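Local atomic coordinates of siderophore enterobactin esterase (Emericella nidulans, PDB entry 6GUO), a protein that hydrolyses the ester bonds of the bacterial xenosiderophore enterobactin, so that its iron is released inside the fungal cell. Residues 66-69 with 70-74; 36-39 with 40-43; 13-16 with 17-20; 296-299 with 300-304. One frame throughout, in Å; residues are numbered along the deposited sequence.

Overall arrangement
Along the chain the order is contact 3, contact 2, contact 1, contact 4, all four local within an alpha/beta-hydrolase built on a mixed eight-stranded sheet. Contact 3 leads into strand 18-24, outermost within the chain, contact 2 follows strand 31-36, contact 1 lies on helix 60-77 and contact 4 on helix 288-301, the last of the chain. Contacts 2 and 3 are neighbours, with centres about 9 Å apart, and contact 1 touches both of them and contact 4 as well, its centre about 12 to 13 Å from each. Contacts 3 and 4 are farthest apart, about 24 Å between centres. Helix 60-77 thus ties the N-terminal strands of the sheet to the C-terminal helix, beside the homodimer interface.

Contact 1 (66-69 with 70-74); sequences TATE and TLRRR
The carbonyl oxygens of Thr66, Ala67, Thr68 and Glu69 accept in turn from the amides of Thr70, Leu71, Arg72 and Arg73, the regular i to i+4 bonding of an alpha helix, with Arg73 N 2.9 Å from Glu69 O. Thr70 adds a side-chain bond to this. With OG1 beside its own backbone N (chi1 -53°), the hydroxyl leans back over the preceding turn and donates to Thr66 O at 2.7 Å. Thr66 O is therefore gripped twice, by Thr70 OG1 from one face of the carbonyl plane and by Thr70 N, 3.0 Å away, from the other. Farther round the helix, Thr68 and Arg72 run side by side. The methyl CG2 of Thr68 rests over the centre of the Arg72 guanidinium, 3.4 Å from Arg72 NE, while Arg72 NH1 bonds to Arg16 O and NH2 to Trp37 O, which should hold the plane of the group. Arg73 bends at chi3 (-62°), which brings its NH1 within 3.6 Å of Glu69 OE1, a long salt bridge; the oxygen lies at the guanidinium edge, but the two planes are turned 55° apart. Both groups have stronger partners on the second subunit: Thr66 for Glu69, and Ala62 O for Arg73 NH1. Helix 60-77 is the crossover helix of the beta-alpha-beta unit formed with strands 52-58 and 83-90. Ala67 and Leu71 pack on strand 83-90, Thr68 and Arg72 meet Met18 of strand 18-24, and Thr70 and Leu71 touch helix 288-301.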
loop_
_atom_site.group_PDB
_atom_site.type_symbol
_atom_site.label_atom_id
_atom_site.label_comp_id
_atom_site.label_asym_id
_atom_site.label_seq_id
_atom_site.Cartn_x
_atom_site.Cartn_y
_atom_site.Cartn_z
ATOM N N THR A 66 4.511 -3.460 0.772
ATOM C CA THR A 66 3.089 -3.178 0.549
ATOM C C THR A 66 2.308 -4.479 0.478
ATOM O O THR A 66 1.261 -4.601 1.095
ATOM C CB THR A 66 2.863 -2.366 -0.752
ATOM O OG1 THR A 66 3.559 -1.116 -0.662
ATOM C CG2 THR A 66 1.368 -2.087 -0.997
ATOM N N ALA A 67 2.819 -5.450 -0.278
ATOM C CA ALA A 67 2.167 -6.759 -0.368
ATOM C C ALA A 67 2.110 -7.424 1.009
ATOM O O ALA A 67 1.068 -7.937 1.418
ATOM C CB ALA A 67 2.899 -7.648 -1.356
ATOM N N THR A 68 3.230 -7.385 1.727
ATOM C CA THR A 68 3.324 -7.979 3.059
ATOM C C THR A 68 2.265 -7.404 4.005
ATOM O O THR A 68 1.513 -8.147 4.644
ATOM C CB THR A 68 4.737 -7.782 3.632
ATOM O OG1 THR A 68 5.673 -8.502 2.813
ATOM C CG2 THR A 68 4.833 -8.262 5.083
ATOM N N GLU A 69 2.194 -6.081 4.075
ATOM C CA GLU A 69 1.285 -5.447 5.025
ATOM C C GLU A 69 -0.185 -5.592 4.641
ATOM O O GLU A 69 -1.026 -5.781 5.517
ATOM C CB GLU A 69 1.634 -3.987 5.216
ATOM C CG GLU A 69 1.054 -3.425 6.498
ATOM C CD GLU A 69 1.714 -2.132 6.871
ATOM O OE1 GLU A 69 1.470 -1.151 6.149
ATOM O OE2 GLU A 69 2.487 -2.101 7.855
ATOM N N THR A 70 -0.494 -5.507 3.347
ATOM C CA THR A 70 -1.858 -5.738 2.879
ATOM C C THR A 70 -2.357 -7.114 3.316
ATOM O O THR A 70 -3.477 -7.243 3.815
ATOM C CB THR A 70 -1.971 -5.619 1.346
ATOM O OG1 THR A 70 -1.416 -4.372 0.911
ATOM C CG2 THR A 70 -3.419 -5.702 0.917
ATOM N N LEU A 71 -1.517 -8.131 3.141
ATOM C CA LEU A 71 -1.861 -9.490 3.571
ATOM C C LEU A 71 -2.020 -9.596 5.089
ATOM O O LEU A 71 -2.949 -10.238 5.567
ATOM C CB LEU A 71 -0.823 -10.505 3.078
ATOM C CG LEU A 71 -0.938 -10.845 1.592
ATOM C CD1 LEU A 71 0.364 -11.449 1.100
ATOM C CD2 LEU A 71 -2.118 -11.775 1.331
ATOM N N ARG A 72 -1.140 -8.941 5.839
ATOM C CA ARG A 72 -1.187 -9.020 7.300
ATOM C C ARG A 72 -2.426 -8.338 7.886
ATOM O O ARG A 72 -2.978 -8.831 8.864
ATOM C CB ARG A 72 0.100 -8.492 7.923
ATOM C CG ARG A 72 1.235 -9.475 7.709
ATOM C CD ARG A 72 2.597 -8.928 8.074
ATOM N NE ARG A 72 3.603 -9.950 7.799
ATOM C CZ ARG A 72 4.890 -9.886 8.137
ATOM N NH1 ARG A 72 5.384 -8.831 8.780
ATOM N NH2 ARG A 72 5.695 -10.906 7.826
ATOM N N ARG A 73 -2.877 -7.242 7.273
ATOM C CA ARG A 73 -4.157 -6.635 7.668
ATOM C C ARG A 73 -5.314 -7.597 7.425
ATOM O O ARG A 73 -6.141 -7.815 8.313
ATOM C CB ARG A 73 -4.408 -5.319 6.931
ATOM C CG ARG A 73 -3.529 -4.175 7.408
ATOM C CD ARG A 73 -4.069 -2.840 6.943
ATOM N NE ARG A 73 -4.102 -2.718 5.487
ATOM C CZ ARG A 73 -3.123 -2.234 4.717
ATOM N NH1 ARG A 73 -1.970 -1.799 5.223
ATOM N NH2 ARG A 73 -3.310 -2.169 3.404
ATOM N N ARG A 74 -5.360 -8.191 6.233
ATOM C CA ARG A 74 -6.444 -9.119 5.901
ATOM C C ARG A 74 -6.423 -10.388 6.755
ATOM O O ARG A 74 -7.474 -10.851 7.203
ATOM C CB ARG A 74 -6.434 -9.484 4.422
ATOM C CG ARG A 74 -7.548 -10.455 4.071
ATOM C CD ARG A 74 -8.143 -10.205 2.707
ATOM N NE ARG A 74 -9.086 -11.268 2.365
ATOM C CZ ARG A 74 -9.951 -11.237 1.354
ATOM N NH1 ARG A 74 -10.747 -12.282 1.147
ATOM N NH2 ARG A 74 -10.034 -10.176 0.549
#

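Contact 2 (36-39 with 40-43); sequences SWPL and TWSE
Pro38 O is held by two donors, Trp41 N at 3.1 Å and the side-chain nitrogen ND2 of Asn17. The first bond closes a type I beta turn from Pro38 to Trp41, and it is a steep one, the amide standing 54° out of the carbonyl plane. Asn17 ND2 also bonds Trp41 O, so one amide group clamps both ends of the turn. Pro38 lies alongside the Trp41 indole and covers one face: its CD sits 3.6 Å from the centroid of the six-membered ring, only 9° off the ring normal, a clear CH-pi contact. Beside it, Pro38 CG is 3.6 Å from Trp41 CE2, and Pro38 CB also meets Trp41 NE1. Trp37 approaches the same indole obliquely, CB to Trp41 CE3 at 3.7 Å, and the two aromatic systems meet rim to rim without stacking. In Trp37, CG lies between the backbone N and the carbonyl carbon (chi1 54°), which swings the indole across to residues 42 and 43. There its NE1 donates to Ser42 O at 2.9 Å, close to the ring plane, and CZ2 meets Glu43 O in plane at the ring edge, 3.5 Å away. This is a type I turn with proline at its first position and tryptophan at its fourth, joined by a proline-aromatic CH-pi contact, in the loop between strands 31-36 and 52-58 of the alpha/beta-hydrolase sheet.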
loop_
_atom_site.group_PDB
_atom_site.type_symbol
_atom_site.label_atom_id
_atom_site.label_comp_id
_atom_site.label_asym_id
_atom_site.label_seq_id
_atom_site.Cartn_x
_atom_site.Cartn_y
_atom_site.Cartn_z
ATOM N N SER A 36 8.374 -12.839 3.058
ATOM C CA SER A 36 7.629 -12.658 4.297
ATOM C C SER A 36 6.572 -13.733 4.438
ATOM O O SER A 36 6.105 -14.287 3.446
ATOM C CB SER A 36 6.964 -11.282 4.364
ATOM O OG SER A 36 5.919 -11.156 3.419
ATOM N N TRP A 37 6.195 -14.000 5.683
ATOM C CA TRP A 37 5.223 -15.041 5.989
ATOM C C TRP A 37 4.279 -14.591 7.101
ATOM O O TRP A 37 4.564 -13.608 7.788
ATOM C CB TRP A 37 5.933 -16.361 6.320
ATOM C CG TRP A 37 6.955 -16.288 7.397
ATOM C CD1 TRP A 37 6.773 -16.588 8.709
ATOM C CD2 TRP A 37 8.330 -15.920 7.257
ATOM N NE1 TRP A 37 7.945 -16.425 9.403
ATOM C CE2 TRP A 37 8.918 -16.012 8.535
ATOM C CE3 TRP A 37 9.122 -15.511 6.177
ATOM C CZ2 TRP A 37 10.261 -15.714 8.764
ATOM C CZ3 TRP A 37 10.452 -15.216 6.404
ATOM C CH2 TRP A 37 11.008 -15.314 7.691
ATOM N N PRO A 38 3.132 -15.283 7.258
ATOM C CA PRO A 38 2.121 -14.810 8.209
ATOM C C PRO A 38 2.603 -14.654 9.648
ATOM O O PRO A 38 3.458 -15.408 10.112
ATOM C CB PRO A 38 1.039 -15.890 8.131
ATOM C CG PRO A 38 1.138 -16.396 6.742
ATOM C CD PRO A 38 2.603 -16.375 6.418
ATOM N N LEU A 39 2.022 -13.681 10.340
ATOM C CA LEU A 39 2.412 -13.345 11.702
ATOM C C LEU A 39 2.057 -14.403 12.744
ATOM O O LEU A 39 2.655 -14.416 13.815
ATOM C CB LEU A 39 1.790 -12.003 12.102
ATOM C CG LEU A 39 2.305 -10.782 11.343
ATOM C CD1 LEU A 39 1.554 -9.548 11.816
ATOM C CD2 LEU A 39 3.803 -10.591 11.510
ATOM N N THR A 40 1.094 -15.277 12.438
ATOM C CA THR A 40 0.765 -16.400 13.320
ATOM C C THR A 40 1.810 -17.522 13.283
ATOM O O THR A 40 1.805 -18.386 14.158
ATOM C CB THR A 40 -0.623 -16.990 12.997
ATOM O OG1 THR A 40 -0.731 -17.243 11.594
ATOM C CG2 THR A 40 -1.714 -16.022 13.410
ATOM N N TRP A 41 2.684 -17.511 12.278
ATOM C CA TRP A 41 3.777 -18.481 12.178
ATOM C C TRP A 41 4.972 -18.008 13.014
ATOM O O TRP A 41 5.066 -16.834 13.378
ATOM C CB TRP A 41 4.225 -18.639 10.725
ATOM C CG TRP A 41 3.175 -19.065 9.729
ATOM C CD1 TRP A 41 1.815 -19.129 9.907
ATOM C CD2 TRP A 41 3.416 -19.440 8.376
ATOM N NE1 TRP A 41 1.209 -19.537 8.749
ATOM C CE2 TRP A 41 2.167 -19.736 7.792
ATOM C CE3 TRP A 41 4.576 -19.573 7.598
ATOM C CZ2 TRP A 41 2.043 -20.142 6.459
ATOM C CZ3 TRP A 41 4.450 -19.978 6.273
ATOM C CH2 TRP A 41 3.196 -20.262 5.720
ATOM N N SER A 42 5.905 -18.912 13.283
ATOM C CA SER A 42 7.083 -18.567 14.089
ATOM C C SER A 42 8.070 -17.692 13.312
ATOM O O SER A 42 8.041 -17.645 12.078
ATOM C CB SER A 42 7.795 -19.830 14.578
ATOM O OG SER A 42 8.625 -20.371 13.567
ATOM N N GLU A 43 8.969 -17.038 14.045
ATOM C CA GLU A 43 10.056 -16.246 13.443
ATOM C C GLU A 43 11.044 -17.084 12.619
ATOM O O GLU A 43 11.753 -16.541 11.774
ATOM C CB GLU A 43 10.810 -15.442 14.513
ATOM C CG GLU A 43 9.975 -14.335 15.146
ATOM C CD GLU A 43 10.803 -13.314 15.914
ATOM O OE1 GLU A 43 10.793 -13.358 17.162
ATOM O OE2 GLU A 43 11.462 -12.465 15.273
#

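Contact 3 (13-16 with 17-20)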
loop_
_atom_site.group_PDB
_atom_site.type_symbol
_atom_site.label_atom_id
_atom_site.label_comp_id
_atom_site.label_asym_id
_atom_site.label_seq_id
_atom_site.Cartn_x
_atom_site.Cartn_y
_atom_site.Cartn_z
ATOM N N GLY A 13 10.464 -5.124 15.444
ATOM C CA GLY A 13 9.342 -4.198 15.297
ATOM C C GLY A 13 8.369 -4.685 14.236
ATOM O O GLY A 13 7.968 -5.849 14.245
ATOM N N ALA A 14 8.022 -3.803 13.300
ATOM C CA ALA A 14 7.116 -4.148 12.200
ATOM C C ALA A 14 7.763 -5.019 11.111
ATOM O O ALA A 14 7.048 -5.615 10.298
ATOM C CB ALA A 14 6.526 -2.885 11.586
ATOM N N ALA A 15 9.096 -5.125 11.104
ATOM C CA ALA A 15 9.814 -5.977 10.146
ATOM C C ALA A 15 9.902 -7.439 10.622
ATOM O O ALA A 15 10.949 -8.083 10.528
ATOM C CB ALA A 15 11.200 -5.409 9.880
ATOM N N ARG A 16 8.771 -7.955 11.086
ATOM C CA ARG A 16 8.655 -9.270 11.693
ATOM C C ARG A 16 8.404 -10.311 10.613
ATOM O O ARG A 16 7.764 -10.013 9.602
ATOM C CB ARG A 16 7.465 -9.252 12.654
ATOM C CG ARG A 16 7.464 -10.359 13.680
ATOM C CD ARG A 16 6.466 -10.057 14.785
ATOM N NE ARG A 16 6.645 -10.984 15.896
ATOM C CZ ARG A 16 7.600 -10.899 16.824
ATOM N NH1 ARG A 16 7.660 -11.818 17.784
ATOM N NH2 ARG A 16 8.495 -9.909 16.813
ATOM N N ASN A 17 8.900 -11.525 10.836
ATOM C CA ASN A 17 8.669 -12.657 9.930
ATOM C C ASN A 17 8.976 -12.290 8.483
ATOM O O ASN A 17 8.141 -12.435 7.587
ATOM C CB ASN A 17 7.236 -13.197 10.075
ATOM C CG ASN A 17 7.015 -13.938 11.381
ATOM O OD1 ASN A 17 7.853 -13.900 12.286
ATOM N ND2 ASN A 17 5.873 -14.624 11.485
ATOM N N MET A 18 10.173 -11.756 8.283
ATOM C CA MET A 18 10.704 -11.561 6.948
ATOM C C MET A 18 12.197 -11.844 6.939
ATOM O O MET A 18 12.873 -11.749 7.965
ATOM C CB MET A 18 10.377 -10.169 6.389
ATOM C CG MET A 18 10.685 -8.995 7.292
ATOM S SD MET A 18 10.164 -7.416 6.578
ATOM C CE MET A 18 8.375 -7.503 6.620
ATOM N N ALA A 19 12.678 -12.239 5.771
ATOM C CA ALA A 19 14.073 -12.602 5.562
ATOM C C ALA A 19 14.442 -12.260 4.137
ATOM O O ALA A 19 13.564 -12.096 3.281
ATOM C CB ALA A 19 14.279 -14.084 5.820
ATOM N N ALA A 20 15.741 -12.139 3.890
ATOM C CA ALA A 20 16.244 -11.817 2.566
ATOM C C ALA A 20 17.471 -12.665 2.250
ATOM O O ALA A 20 18.201 -13.078 3.153
ATOM C CB ALA A 20 16.576 -10.337 2.471
#
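Asn17 adopts a left-handed backbone (phi 50°, psi 52°), uncommon for residues other than glycine although asparagine tolerates it better than most, and the chain turns sharply there, directly after Arg16. Just upstream is a second tight bend: Ala15 is the centre of an inverse gamma turn, closed by a weak bond from Arg16 N to Ala14 O at 3.0 Å. With the chain doubled back in this way, Met18 returns over Ala15. Its CG, placed between the backbone N and the carbonyl carbon (chi1 49°), comes 3.4 Å from Ala15 O, and its SD passes Ala15 CB at 4.0 Å. The Met18 side chain then bends at chi3, carrying the methyl CE past Ala15 to within 3.9 Å of Arg16 O. No hydrogen bond joins 13-16 to 17-20, so these van der Waals contacts do. Residues 18-20 begin strand 18-24, outermost in the sheet within one chain. Through Ala20 that strand pairs antiparallel with a strand of the second subunit, so the sheet continues across the dimer, and Ala15 packs against Ala15 of that subunit. On the outer side of the bend, Arg16 and Asn17 point the same way, Arg16 CG 3.8 Å from Asn17 OD1, their guanidinium and amide groups near parallel. Asn17 ND2 is spent on the loop after strand 31-36 (Pro38 O), while Arg16 NH1 makes a long, weak ion pair with Glu43 OE1.

Contact 4 (296-299 with 300-304)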
loop_
_atom_site.group_PDB
_atom_site.type_symbol
_atom_site.label_atom_id
_atom_site.label_comp_id
_atom_site.label_asym_id
_atom_site.label_seq_id
_atom_site.Cartn_x
_atom_site.Cartn_y
_atom_site.Cartn_z
ATOM N N ILE A 296 -4.015 -8.242 -4.360
ATOM C CA ILE A 296 -3.940 -9.087 -3.164
ATOM C C ILE A 296 -5.351 -9.489 -2.711
ATOM O O ILE A 296 -5.597 -10.663 -2.431
ATOM C CB ILE A 296 -3.170 -8.400 -1.995
ATOM C CG1 ILE A 296 -1.693 -8.126 -2.357
ATOM C CG2 ILE A 296 -3.220 -9.231 -0.716
ATOM C CD1 ILE A 296 -0.816 -9.341 -2.552
ATOM N N MET A 297 -6.269 -8.522 -2.652
ATOM C CA MET A 297 -7.662 -8.803 -2.277
ATOM C C MET A 297 -8.341 -9.736 -3.279
ATOM O O MET A 297 -9.041 -10.672 -2.882
ATOM C CB MET A 297 -8.478 -7.510 -2.151
ATOM C CG MET A 297 -8.044 -6.557 -1.048
ATOM S SD MET A 297 -7.992 -7.259 0.611
ATOM C CE MET A 297 -6.319 -7.872 0.702
ATOM N N PHE A 298 -8.120 -9.475 -4.566
ATOM C CA PHE A 298 -8.620 -10.325 -5.648
ATOM C C PHE A 298 -8.137 -11.765 -5.465
ATOM O O PHE A 298 -8.934 -12.699 -5.526
ATOM C CB PHE A 298 -8.176 -9.751 -7.003
ATOM C CG PHE A 298 -8.516 -10.616 -8.190
ATOM C CD1 PHE A 298 -9.747 -10.500 -8.828
ATOM C CD2 PHE A 298 -7.581 -11.505 -8.706
ATOM C CE1 PHE A 298 -10.049 -11.280 -9.937
ATOM C CE2 PHE A 298 -7.876 -12.284 -9.813
ATOM C CZ PHE A 298 -9.108 -12.171 -10.434
ATOM N N LEU A 299 -6.842 -11.921 -5.202
ATOM C CA LEU A 299 -6.237 -13.235 -4.957
ATOM C C LEU A 299 -6.867 -13.945 -3.756
ATOM O O LEU A 299 -7.274 -15.101 -3.866
ATOM C CB LEU A 299 -4.722 -13.087 -4.769
ATOM C CG LEU A 299 -3.880 -14.323 -4.457
ATOM C CD1 LEU A 299 -4.033 -15.390 -5.531
ATOM C CD2 LEU A 299 -2.424 -13.903 -4.313
ATOM N N SER A 300 -6.976 -13.239 -2.631
ATOM C CA SER A 300 -7.570 -13.805 -1.416
ATOM C C SER A 300 -9.056 -14.162 -1.580
ATOM O O SER A 300 -9.522 -15.123 -0.973
ATOM C CB SER A 300 -7.371 -12.863 -0.230
ATOM O OG SER A 300 -5.988 -12.685 0.038
ATOM N N ASN A 301 -9.777 -13.410 -2.415
ATOM C CA ASN A 301 -11.197 -13.690 -2.694
ATOM C C ASN A 301 -11.450 -14.949 -3.534
ATOM O O ASN A 301 -12.572 -15.460 -3.544
ATOM C CB ASN A 301 -11.870 -12.489 -3.373
ATOM C CG ASN A 301 -11.976 -11.279 -2.458
ATOM O OD1 ASN A 301 -11.932 -11.396 -1.229
ATOM N ND2 ASN A 301 -12.111 -10.105 -3.058
ATOM N N LEU A 302 -10.429 -15.438 -4.237
ATOM C CA LEU A 302 -10.539 -16.682 -5.008
ATOM C C LEU A 302 -10.637 -17.946 -4.147
ATOM O O LEU A 302 -11.063 -18.985 -4.649
ATOM C CB LEU A 302 -9.344 -16.835 -5.959
ATOM C CG LEU A 302 -9.178 -15.787 -7.062
ATOM C CD1 LEU A 302 -7.816 -15.930 -7.732
ATOM C CD2 LEU A 302 -10.290 -15.879 -8.094
ATOM N N SER A 303 -10.226 -17.869 -2.879
ATOM C CA SER A 303 -10.165 -19.048 -2.003
ATOM C C SER A 303 -11.519 -19.706 -1.750
ATOM O O SER A 303 -11.631 -20.932 -1.840
ATOM C CB SER A 303 -9.508 -18.702 -0.662
ATOM O OG SER A 303 -8.129 -18.432 -0.835
ATOM N N ALA A 304 -12.530 -18.892 -1.446
ATOM C CA ALA A 304 -13.868 -19.385 -1.089
ATOM C C ALA A 304 -14.467 -20.296 -2.162
ATOM O O ALA A 304 -14.279 -20.073 -3.361
ATOM C CB ALA A 304 -14.806 -18.216 -0.813
ATOM O OXT ALA A 304 -15.140 -21.284 -1.844
#
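Leu302 sets its CD1 methyl against the ring of Phe298, 4.2 Å from CE2, and also comes 4.4 Å from Leu299 CD1. Phe298 and Leu302 meet at an angle, the methyl reaching the ring obliquely. Phe298 CG lies anti to its backbone N (chi1 174°) and Leu302 CG anti to its own carbonyl carbon, so the two side chains converge from successive turns. Along the backbone, the bonding changes. Ser300 N donates to Ile296 O and Asn301 N to Met297 O, each at 2.9 Å, in ordinary i to i+4 fashion. Leu302 N instead has its better bond with Leu299 O, three residues back, at 3.2 Å, the donor standing 62° above that carbonyl plane; what it gives Phe298 O at 3.4 Å is weak. Ser300 OG is also near Ile296 O, 3.2 Å away, though that proton has a second acceptor in reach. The side chain of Asn301 turns back over the preceding turn, its CG 3.0 Å from Met297 O, while its OD1 accepts from Arg74 NH1 of helix 60-77. On that side Ile296, Met297 and Ser300 pack against the same helix. Phe298, Leu299 and Leu302 instead face strands 156-164, 184-188 and 273-279, with Phe298 on all but the first. A C-terminal helix packed against the parallel strands of the central sheet, after the final strand, is typical of the alpha/beta-hydrolase fold.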